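PDB 3TZG: DUF4595 domain-containing protein from Bacteroides vulgatus, which is of unknown function but folds into a porin-like beta barrel of antiparallel strands. Local coordinates for residues A[123-128]-A[140-145]; A[95-100]-A[108-113]; A[153-158]-A[202-207]. All blocks are in the same frame, centred on the assembly; numbering follows the deposited sequence.

Contact 1: residues A[123-128]-A[140-145]; sequences KVQGKY and MTVFTE
Lys123, Gln125 and Lys127 face Thr144, Val142 and Met140 (a selenomethionine) in hydrogen-bonded pairs, each exchanging two main-chain bonds. The six bonds have N-H...O angles of 156° or more; the straightest, Lys123 N to Thr144 O at 2.9 Å, reaches 169°. With segment axes 4.6 Å apart at 173°, the two strands run almost exactly antiparallel. Val124 with Phe143 and Gly126 with Thr141 are the non-hydrogen-bonded pairs in between; there CA-H groups approach carbonyls, for example Thr141 CA to Gln125 O.

Apolar contact centres on Val124. Both of its methyls reach the Phe143 ring: CG1 comes obliquely, 3.7 Å from CE2, and CG2 lies 3.7 Å from CD2, the two side chains running alongside and pointing the same way. CG1 stands anti to the backbone N, which also brings it within 3.6 Å of Thr141 CG2. On the other face, Lys123 CB and Thr144 CB lie 4.0 Å apart, and the bent Met140 chain swings its CE back to 4.1 Å from Lys127 CB. The extended lysine chains lead away from the partner strand.

Polar contact between side chains passes through one water. It lies 2.7 Å from Thr141 OG1 and donates a long bond to Tyr128 OH, a hydroxyl also bonded to the carbonyl of Asp177. Val124 touches Asp179 and the Tyr128 ring meets that of Phe187, placing the Val124, Gly126 and Thr141 face against the polypeptide packed inside the barrel.

Regular two-bond pairing between strands 120-130 and 136-145, consecutive in the chain, marks a beta hairpin, the repeating up-and-down unit of a meander barrel wall.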
loop_
_atom_site.group_PDB
_atom_site.type_symbol
_atom_site.label_atom_id
_atom_site.label_comp_id
_atom_site.label_asym_id
_atom_site.label_seq_id
_atom_site.Cartn_x
_atom_site.Cartn_y
_atom_site.Cartn_z
ATOM N N LYS A 123 16.942 -1.620 -5.533
ATOM C CA LYS A 123 16.017 -2.121 -6.551
ATOM C C LYS A 123 14.984 -3.004 -5.862
ATOM O O LYS A 123 15.351 -3.864 -5.063
ATOM C CB LYS A 123 16.762 -2.880 -7.664
ATOM C CG LYS A 123 15.953 -3.054 -8.936
ATOM C CD LYS A 123 16.690 -3.875 -9.957
ATOM C CE LYS A 123 15.889 -3.958 -11.244
ATOM N NZ LYS A 123 16.504 -4.869 -12.264
ATOM N N VAL A 124 13.700 -2.752 -6.109
ATOM C CA VAL A 124 12.601 -3.560 -5.551
ATOM C C VAL A 124 11.745 -4.060 -6.715
ATOM O O VAL A 124 11.385 -3.271 -7.599
ATOM C CB VAL A 124 11.755 -2.822 -4.501
ATOM C CG1 VAL A 124 10.787 -3.783 -3.832
ATOM C CG2 VAL A 124 12.639 -2.131 -3.452
ATOM N N GLN A 125 11.485 -5.382 -6.760
ATOM C CA GLN A 125 10.703 -6.017 -7.823
ATOM C C GLN A 125 9.572 -6.820 -7.205
ATOM O O GLN A 125 9.817 -7.782 -6.495
ATOM C CB GLN A 125 11.596 -6.901 -8.701
ATOM C CG GLN A 125 12.744 -6.159 -9.356
ATOM C CD GLN A 125 13.631 -7.107 -10.091
ATOM O OE1 GLN A 125 13.532 -7.243 -11.308
ATOM N NE2 GLN A 125 14.509 -7.800 -9.369
ATOM N N GLY A 126 8.342 -6.411 -7.459
ATOM C CA GLY A 126 7.191 -7.065 -6.869
ATOM C C GLY A 126 6.260 -7.634 -7.894
ATOM O O GLY A 126 5.987 -6.976 -8.900
ATOM N N LYS A 127 5.743 -8.849 -7.612
ATOM C CA LYS A 127 4.788 -9.587 -8.429
ATOM C C LYS A 127 3.526 -9.816 -7.624
ATOM O O LYS A 127 3.608 -10.428 -6.571
ATOM C CB LYS A 127 5.405 -10.917 -8.885
ATOM C CG LYS A 127 4.653 -11.594 -10.010
ATOM C CD LYS A 127 5.243 -12.966 -10.323
ATOM C CE LYS A 127 4.446 -13.653 -11.404
ATOM N NZ LYS A 127 4.893 -15.055 -11.608
ATOM N N TYR A 128 2.373 -9.302 -8.075
ATOM C CA TYR A 128 1.081 -9.459 -7.397
ATOM C C TYR A 128 0.252 -10.399 -8.228
ATOM O O TYR A 128 -0.021 -10.083 -9.382
ATOM C CB TYR A 128 0.400 -8.094 -7.192
ATOM C CG TYR A 128 1.164 -7.191 -6.248
ATOM C CD1 TYR A 128 2.345 -6.568 -6.647
ATOM C CD2 TYR A 128 0.707 -6.954 -4.954
ATOM C CE1 TYR A 128 3.096 -5.807 -5.755
ATOM C CE2 TYR A 128 1.443 -6.185 -4.055
ATOM C CZ TYR A 128 2.637 -5.613 -4.463
ATOM O OH TYR A 128 3.342 -4.819 -3.605
HETATM N N MSE A 140 5.169 -11.611 -4.391
HETATM C CA MSE A 140 6.583 -11.973 -4.418
HETATM C C MSE A 140 7.399 -10.719 -4.608
HETATM O O MSE A 140 7.123 -9.940 -5.531
HETATM C CB MSE A 140 6.882 -12.996 -5.505
HETATM C CG MSE A 140 6.316 -14.349 -5.195
HETATM SE SE MSE A 140 5.055 -14.950 -6.538
HETATM C CE MSE A 140 3.638 -13.671 -6.366
ATOM N N THR A 141 8.355 -10.480 -3.685
ATOM C CA THR A 141 9.190 -9.290 -3.714
ATOM C C THR A 141 10.630 -9.673 -3.614
ATOM O O THR A 141 10.993 -10.496 -2.776
ATOM C CB THR A 141 8.830 -8.307 -2.608
ATOM O OG1 THR A 141 7.419 -8.235 -2.411
ATOM C CG2 THR A 141 9.352 -6.935 -2.893
ATOM N N VAL A 142 11.457 -9.065 -4.474
ATOM C CA VAL A 142 12.898 -9.233 -4.511
ATOM C C VAL A 142 13.517 -7.880 -4.289
ATOM O O VAL A 142 13.213 -6.940 -5.026
ATOM C CB VAL A 142 13.403 -9.900 -5.811
ATOM C CG1 VAL A 142 14.928 -10.031 -5.811
ATOM C CG2 VAL A 142 12.744 -11.259 -6.015
ATOM N N PHE A 143 14.398 -7.788 -3.274
ATOM C CA PHE A 143 15.131 -6.573 -2.905
ATOM C C PHE A 143 16.588 -6.716 -3.251
ATOM O O PHE A 143 17.251 -7.617 -2.732
ATOM C CB PHE A 143 14.977 -6.274 -1.405
ATOM C CG PHE A 143 13.563 -6.050 -0.925
ATOM C CD1 PHE A 143 12.756 -7.125 -0.564
ATOM C CD2 PHE A 143 13.043 -4.759 -0.818
ATOM C CE1 PHE A 143 11.447 -6.913 -0.119
ATOM C CE2 PHE A 143 11.737 -4.544 -0.373
ATOM C CZ PHE A 143 10.948 -5.621 -0.020
ATOM N N THR A 144 17.091 -5.858 -4.154
ATOM C CA THR A 144 18.510 -5.847 -4.501
ATOM C C THR A 144 19.112 -4.579 -3.900
ATOM O O THR A 144 18.613 -3.474 -4.142
ATOM C CB THR A 144 18.758 -5.981 -5.998
ATOM O OG1 THR A 144 18.161 -7.188 -6.454
ATOM C CG2 THR A 144 20.238 -6.023 -6.325
ATOM N N GLU A 145 20.138 -4.759 -3.060
ATOM C CA GLU A 145 20.829 -3.662 -2.395
ATOM C C GLU A 145 21.989 -3.199 -3.267
ATOM O O GLU A 145 22.365 -3.911 -4.201
ATOM C CB GLU A 145 21.294 -4.089 -0.996
ATOM C CG GLU A 145 20.156 -4.294 -0.002
ATOM C CD GLU A 145 19.406 -3.047 0.430
ATOM O OE1 GLU A 145 20.040 -1.973 0.533
ATOM O OE2 GLU A 145 18.195 -3.156 0.727
HETATM O O HOH W 1 6.396 -5.777 -2.826
#

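Contact 2: residues A[95-100]-A[108-113]; sequences KQTVYD and INSDYR
One face of the Tyr112 ring is overlain by Lys95: CG sits 3.7 Å above the ring plane and 4.0 Å from the centroid, offset toward the rim, a CH-pi contact only 21° off the normal. The Tyr99 ring meets its neighbour differently, receiving Ile108 CG1 at its edge, 3.9 Å from CD1, while Tyr186 of helix 181-188 stacks on the same ring.

These pairs belong to the beta hairpin of strands 90-102 and 105-114, part of the barrel wall, whose short segments run antiparallel at 168°. All four residues lie on the inner face; Lys95, Tyr99 and Ile108 meet helix 181-188, and Tyr112 the loop before it. Ile108 touches both Tyr186 and Phe187.

The extended lysine chain follows the Tyr112 ring toward its hydroxyl. With chi1 of Lys95 at -172°, the chain leaves on the carbonyl side and runs straight, carrying NZ into a salt bridge with Asp182, whereas Tyr112 OH is hydrogen-bonded to Asp179. Two acidic partners thus hold these polar ends within a buried setting, which probably helps keep the lysine charged. Tyr99 OH instead turns to Ser78 on the preceding strand.

Main-chain bonds join Gln96 to Asp111 and Val98 to Asn109, two per pair; Gln96 N to Asp111 O spans 2.9 Å. Between them, on the inner face, the hydroxyls of Thr97 and Ser110 are hydrogen-bonded directly, OG1 to OG at 2.6 Å.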
loop_
_atom_site.group_PDB
_atom_site.type_symbol
_atom_site.label_atom_id
_atom_site.label_comp_id
_atom_site.label_asym_id
_atom_site.label_seq_id
_atom_site.Cartn_x
_atom_site.Cartn_y
_atom_site.Cartn_z
ATOM N N LYS A 95 12.867 7.878 -6.487
ATOM C CA LYS A 95 12.285 6.586 -6.827
ATOM C C LYS A 95 11.601 6.639 -8.192
ATOM O O LYS A 95 10.739 7.485 -8.432
ATOM C CB LYS A 95 11.291 6.152 -5.747
ATOM C CG LYS A 95 10.783 4.729 -5.915
ATOM C CD LYS A 95 9.696 4.458 -4.899
ATOM C CE LYS A 95 9.117 3.084 -4.974
ATOM N NZ LYS A 95 8.163 2.822 -3.877
ATOM N N GLN A 96 12.005 5.734 -9.079
ATOM C CA GLN A 96 11.427 5.570 -10.407
ATOM C C GLN A 96 10.729 4.217 -10.502
ATOM O O GLN A 96 11.368 3.168 -10.367
ATOM C CB GLN A 96 12.486 5.711 -11.485
ATOM C CG GLN A 96 12.811 7.121 -11.818
ATOM C CD GLN A 96 13.943 7.251 -12.800
ATOM O OE1 GLN A 96 14.633 6.294 -13.148
ATOM N NE2 GLN A 96 14.170 8.455 -13.261
ATOM N N THR A 97 9.430 4.240 -10.733
ATOM C CA THR A 97 8.662 3.007 -10.768
ATOM C C THR A 97 7.863 2.880 -12.065
ATOM O O THR A 97 7.411 3.890 -12.622
ATOM C CB THR A 97 7.724 2.976 -9.545
ATOM O OG1 THR A 97 8.542 2.964 -8.382
ATOM C CG2 THR A 97 6.829 1.752 -9.524
ATOM N N VAL A 98 7.681 1.617 -12.509
ATOM C CA VAL A 98 6.870 1.236 -13.658
ATOM C C VAL A 98 5.910 0.121 -13.210
ATOM O O VAL A 98 6.273 -0.757 -12.423
ATOM C CB VAL A 98 7.686 0.845 -14.919
ATOM C CG1 VAL A 98 8.346 2.072 -15.531
ATOM C CG2 VAL A 98 8.712 -0.263 -14.634
ATOM N N TYR A 99 4.659 0.217 -13.672
ATOM C CA TYR A 99 3.553 -0.717 -13.394
ATOM C C TYR A 99 3.216 -1.493 -14.694
ATOM O O TYR A 99 2.969 -0.866 -15.728
ATOM C CB TYR A 99 2.324 0.064 -12.844
ATOM C CG TYR A 99 2.647 0.935 -11.642
ATOM C CD1 TYR A 99 2.767 0.385 -10.372
ATOM C CD2 TYR A 99 2.871 2.300 -11.784
ATOM C CE1 TYR A 99 3.140 1.161 -9.277
ATOM C CE2 TYR A 99 3.209 3.099 -10.683
ATOM C CZ TYR A 99 3.356 2.523 -9.433
ATOM O OH TYR A 99 3.726 3.276 -8.331
ATOM N N ASP A 100 3.310 -2.840 -14.667
ATOM C CA ASP A 100 2.999 -3.694 -15.824
ATOM C C ASP A 100 1.958 -4.719 -15.444
ATOM O O ASP A 100 1.990 -5.279 -14.335
ATOM C CB ASP A 100 4.221 -4.368 -16.393
ATOM C CG ASP A 100 5.117 -3.360 -17.083
ATOM O OD1 ASP A 100 4.908 -3.107 -18.305
ATOM O OD2 ASP A 100 6.021 -2.818 -16.411
ATOM N N ILE A 108 5.510 -4.677 -10.352
ATOM C CA ILE A 108 5.937 -3.355 -9.893
ATOM C C ILE A 108 7.462 -3.388 -9.804
ATOM O O ILE A 108 8.032 -4.228 -9.107
ATOM C CB ILE A 108 5.243 -2.932 -8.557
ATOM C CG1 ILE A 108 3.695 -2.983 -8.696
ATOM C CG2 ILE A 108 5.711 -1.545 -8.128
ATOM C CD1 ILE A 108 2.900 -2.642 -7.503
ATOM N N ASN A 109 8.125 -2.519 -10.542
ATOM C CA ASN A 109 9.594 -2.465 -10.513
ATOM C C ASN A 109 10.026 -1.056 -10.188
ATOM O O ASN A 109 9.631 -0.119 -10.899
ATOM C CB ASN A 109 10.207 -2.945 -11.823
ATOM C CG ASN A 109 9.762 -4.341 -12.204
ATOM O OD1 ASN A 109 10.314 -5.337 -11.744
ATOM N ND2 ASN A 109 8.716 -4.444 -13.024
ATOM N N SER A 110 10.790 -0.899 -9.075
ATOM C CA SER A 110 11.278 0.397 -8.586
ATOM C C SER A 110 12.781 0.471 -8.494
ATOM O O SER A 110 13.444 -0.495 -8.111
ATOM C CB SER A 110 10.714 0.700 -7.209
ATOM O OG SER A 110 9.299 0.811 -7.234
ATOM N N ASP A 111 13.317 1.638 -8.840
ATOM C CA ASP A 111 14.738 1.933 -8.731
ATOM C C ASP A 111 14.904 3.167 -7.911
ATOM O O ASP A 111 14.252 4.189 -8.171
ATOM C CB ASP A 111 15.419 2.070 -10.090
ATOM C CG ASP A 111 15.822 0.731 -10.628
ATOM O OD1 ASP A 111 16.803 0.170 -10.116
ATOM O OD2 ASP A 111 15.109 0.206 -11.521
ATOM N N TYR A 112 15.726 3.031 -6.864
ATOM C CA TYR A 112 16.070 4.075 -5.920
ATOM C C TYR A 112 17.468 4.581 -6.154
ATOM O O TYR A 112 18.414 3.800 -6.091
ATOM C CB TYR A 112 15.961 3.541 -4.500
ATOM C CG TYR A 112 14.563 3.281 -4.002
ATOM C CD1 TYR A 112 13.848 4.270 -3.333
ATOM C CD2 TYR A 112 14.016 2.007 -4.052
ATOM C CE1 TYR A 112 12.597 4.014 -2.779
ATOM C CE2 TYR A 112 12.770 1.730 -3.488
ATOM C CZ TYR A 112 12.060 2.741 -2.860
ATOM O OH TYR A 112 10.827 2.485 -2.310
ATOM N N ARG A 113 17.602 5.885 -6.420
ATOM C CA ARG A 113 18.867 6.606 -6.597
ATOM C C ARG A 113 18.931 7.822 -5.659
ATOM O O ARG A 113 17.908 8.435 -5.372
ATOM C CB ARG A 113 19.037 7.065 -8.048
ATOM C CG ARG A 113 19.482 6.018 -9.061
ATOM C CD ARG A 113 19.157 6.628 -10.398
ATOM N NE ARG A 113 19.330 5.808 -11.586
ATOM C CZ ARG A 113 19.324 6.311 -12.820
ATOM N NH1 ARG A 113 19.202 7.620 -13.013
ATOM N NH2 ARG A 113 19.479 5.519 -13.866
#

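Contact 3: residues A[153-158]-A[202-207]; sequences CHTYYN and NDIGYC
Tyr157 and Ile204 lie alongside each other and point the same way, with Ile204 CG2 3.6 Å from Tyr157 CE1 in an oblique approach to the ring. The same CG2 meets Thr155 CG2 at 3.6 Å, so one isoleucine branch touches two residues of the facing strand. Thr155 in turn runs beside the Tyr206 ring, its OG1 and CG2 both near CE1. Cys153 comes to that ring at its edge: SG lies near the ring plane, 4.0 Å from Tyr206 CD1, a sulfur-aromatic contact. Beyond the rings, a single water links the two phenols, 2.7 Å from Tyr157 OH and 2.8 Å from Tyr206 OH. Tyr157 OH is also bonded to the backbone N of Asp177, the residue against which Tyr206 packs.

The pairs His154-Cys207 and Tyr156-Gly205 each exchange two main-chain bonds, an antiparallel barrel-wall pairing; Asn158 N donates to Asp203 O, but the return bond comes from Asn202 N. It is no simple hairpin, because the 43 residues between the segments include helix 181-188, placed against the inner faces of other wall strands.

On the other face, Tyr156 reaches back along its own strand and sets OH above the centre of the His154 ring, whose NE2 is bonded to Glu138. At the far end, the amide planes of Asn158 and Asn202 are turned 85° apart. With chi1 at 47°, Asn202 ND2 donates to Asp203 OD2 at 2.7 Å and, in a bent bond (137°), to Asn158 OD1 at 3.0 Å; Asn158 ND2 is hydrogen-bonded to Asp160.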
loop_
_atom_site.group_PDB
_atom_site.type_symbol
_atom_site.label_atom_id
_atom_site.label_comp_id
_atom_site.label_asym_id
_atom_site.label_seq_id
_atom_site.Cartn_x
_atom_site.Cartn_y
_atom_site.Cartn_z
ATOM N N CYS A 153 10.899 -12.135 -0.356
ATOM C CA CYS A 153 9.757 -12.496 0.444
ATOM C C CYS A 153 8.649 -13.027 -0.423
ATOM O O CYS A 153 8.357 -12.469 -1.483
ATOM C CB CYS A 153 9.278 -11.297 1.252
ATOM S SG CYS A 153 8.049 -11.703 2.512
ATOM N N HIS A 154 7.998 -14.073 0.049
ATOM C CA HIS A 154 6.809 -14.597 -0.574
ATOM C C HIS A 154 5.701 -14.477 0.437
ATOM O O HIS A 154 5.849 -15.011 1.542
ATOM C CB HIS A 154 7.032 -16.027 -1.032
ATOM C CG HIS A 154 6.129 -16.493 -2.131
ATOM N ND1 HIS A 154 6.590 -17.350 -3.113
ATOM C CD2 HIS A 154 4.831 -16.200 -2.380
ATOM C CE1 HIS A 154 5.556 -17.595 -3.896
ATOM N NE2 HIS A 154 4.470 -16.921 -3.502
ATOM N N THR A 155 4.629 -13.722 0.107
ATOM C CA THR A 155 3.476 -13.494 1.001
ATOM C C THR A 155 2.217 -14.238 0.450
ATOM O O THR A 155 1.919 -14.161 -0.738
ATOM C CB THR A 155 3.237 -12.003 1.164
ATOM O OG1 THR A 155 4.436 -11.361 1.589
ATOM C CG2 THR A 155 2.170 -11.704 2.138
ATOM N N TYR A 156 1.519 -14.993 1.313
ATOM C CA TYR A 156 0.325 -15.745 0.905
ATOM C C TYR A 156 -0.895 -15.215 1.666
ATOM O O TYR A 156 -0.794 -14.962 2.860
ATOM C CB TYR A 156 0.515 -17.267 1.134
ATOM C CG TYR A 156 1.728 -17.859 0.451
ATOM C CD1 TYR A 156 2.978 -17.854 1.071
ATOM C CD2 TYR A 156 1.624 -18.465 -0.795
ATOM C CE1 TYR A 156 4.086 -18.452 0.474
ATOM C CE2 TYR A 156 2.739 -19.032 -1.422
ATOM C CZ TYR A 156 3.964 -19.031 -0.776
ATOM O OH TYR A 156 5.080 -19.553 -1.393
ATOM N N TYR A 157 -2.042 -15.045 0.986
ATOM C CA TYR A 157 -3.263 -14.509 1.618
ATOM C C TYR A 157 -4.393 -15.504 1.592
ATOM O O TYR A 157 -4.694 -16.088 0.549
ATOM C CB TYR A 157 -3.734 -13.208 0.921
ATOM C CG TYR A 157 -2.736 -12.085 1.034
ATOM C CD1 TYR A 157 -2.683 -11.289 2.172
ATOM C CD2 TYR A 157 -1.779 -11.881 0.051
ATOM C CE1 TYR A 157 -1.713 -10.301 2.321
ATOM C CE2 TYR A 157 -0.805 -10.894 0.184
ATOM C CZ TYR A 157 -0.785 -10.092 1.312
ATOM O OH TYR A 157 0.168 -9.106 1.437
ATOM N N ASN A 158 -5.071 -15.637 2.726
ATOM C CA ASN A 158 -6.208 -16.545 2.878
ATOM C C ASN A 158 -7.523 -15.733 3.045
ATOM O O ASN A 158 -7.545 -14.767 3.802
ATOM C CB ASN A 158 -5.977 -17.474 4.061
ATOM C CG ASN A 158 -7.076 -18.474 4.230
ATOM O OD1 ASN A 158 -8.127 -18.190 4.831
ATOM N ND2 ASN A 158 -6.880 -19.653 3.665
ATOM N N ASN A 202 -8.280 -12.835 5.841
ATOM C CA ASN A 202 -8.433 -13.129 7.270
ATOM C C ASN A 202 -7.092 -13.537 7.886
ATOM O O ASN A 202 -6.860 -13.271 9.061
ATOM C CB ASN A 202 -9.483 -14.193 7.518
ATOM C CG ASN A 202 -9.406 -15.412 6.664
ATOM O OD1 ASN A 202 -9.967 -15.473 5.573
ATOM N ND2 ASN A 202 -8.855 -16.451 7.211
ATOM N N ASP A 203 -6.191 -14.119 7.090
ATOM C CA ASP A 203 -4.866 -14.564 7.554
ATOM C C ASP A 203 -3.789 -14.303 6.488
ATOM O O ASP A 203 -4.078 -14.296 5.288
ATOM C CB ASP A 203 -4.901 -16.048 7.943
ATOM C CG ASP A 203 -5.764 -16.280 9.191
ATOM O OD1 ASP A 203 -5.298 -15.951 10.310
ATOM O OD2 ASP A 203 -6.925 -16.735 9.038
ATOM N N ILE A 204 -2.564 -14.006 6.952
ATOM C CA ILE A 204 -1.400 -13.710 6.109
ATOM C C ILE A 204 -0.191 -14.512 6.609
ATOM O O ILE A 204 0.034 -14.563 7.829
ATOM C CB ILE A 204 -1.064 -12.181 6.074
ATOM C CG1 ILE A 204 -2.332 -11.310 5.906
ATOM C CG2 ILE A 204 0.036 -11.883 5.007
ATOM C CD1 ILE A 204 -2.228 -9.969 6.333
ATOM N N GLY A 205 0.591 -15.059 5.666
ATOM C CA GLY A 205 1.822 -15.813 5.908
ATOM C C GLY A 205 2.979 -15.258 5.090
ATOM O O GLY A 205 2.824 -14.934 3.904
ATOM N N TYR A 206 4.167 -15.165 5.725
ATOM C CA TYR A 206 5.403 -14.655 5.149
ATOM C C TYR A 206 6.502 -15.680 5.134
ATOM O O TYR A 206 6.846 -16.203 6.188
ATOM C CB TYR A 206 5.889 -13.456 5.964
ATOM C CG TYR A 206 4.887 -12.340 5.986
ATOM C CD1 TYR A 206 4.846 -11.393 4.965
ATOM C CD2 TYR A 206 3.988 -12.209 7.036
ATOM C CE1 TYR A 206 3.924 -10.350 4.989
ATOM C CE2 TYR A 206 3.054 -11.181 7.062
ATOM C CZ TYR A 206 3.017 -10.260 6.031
ATOM O OH TYR A 206 2.072 -9.270 6.048
ATOM N N CYS A 207 7.113 -15.911 3.978
ATOM C CA CYS A 207 8.238 -16.821 3.905
ATOM C C CYS A 207 9.435 -16.048 3.353
ATOM O O CYS A 207 9.493 -15.760 2.165
ATOM C CB CYS A 207 7.895 -18.058 3.074
ATOM S SG CYS A 207 9.264 -19.229 2.869
HETATM O O HOH W 2 0.917 -8.002 3.831
#

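Overall arrangement
The three contacts sample one run of neighbouring antiparallel strands in the barrel wall. Contact 2 comes first along the chain, and its strand 105-114 pairs directly with strand 120-130 of contact 1 through backbone bonds such as Gly126 N to Ile108 O, 2.8 Å; their centres are 10 Å apart. Contact 1 meets contact 3 where Thr141 O approaches Cys153 N at 2.9 Å, with centres 16 Å apart. Contacts 2 and 3 do not touch, their nearest atoms about 11 Å apart. Residues 177-187, within the connection that contact 3 spans, reach all three: Asp177 serves contacts 1 and 3, Asp179 contacts 1 and 2. No ligand or active site is identified.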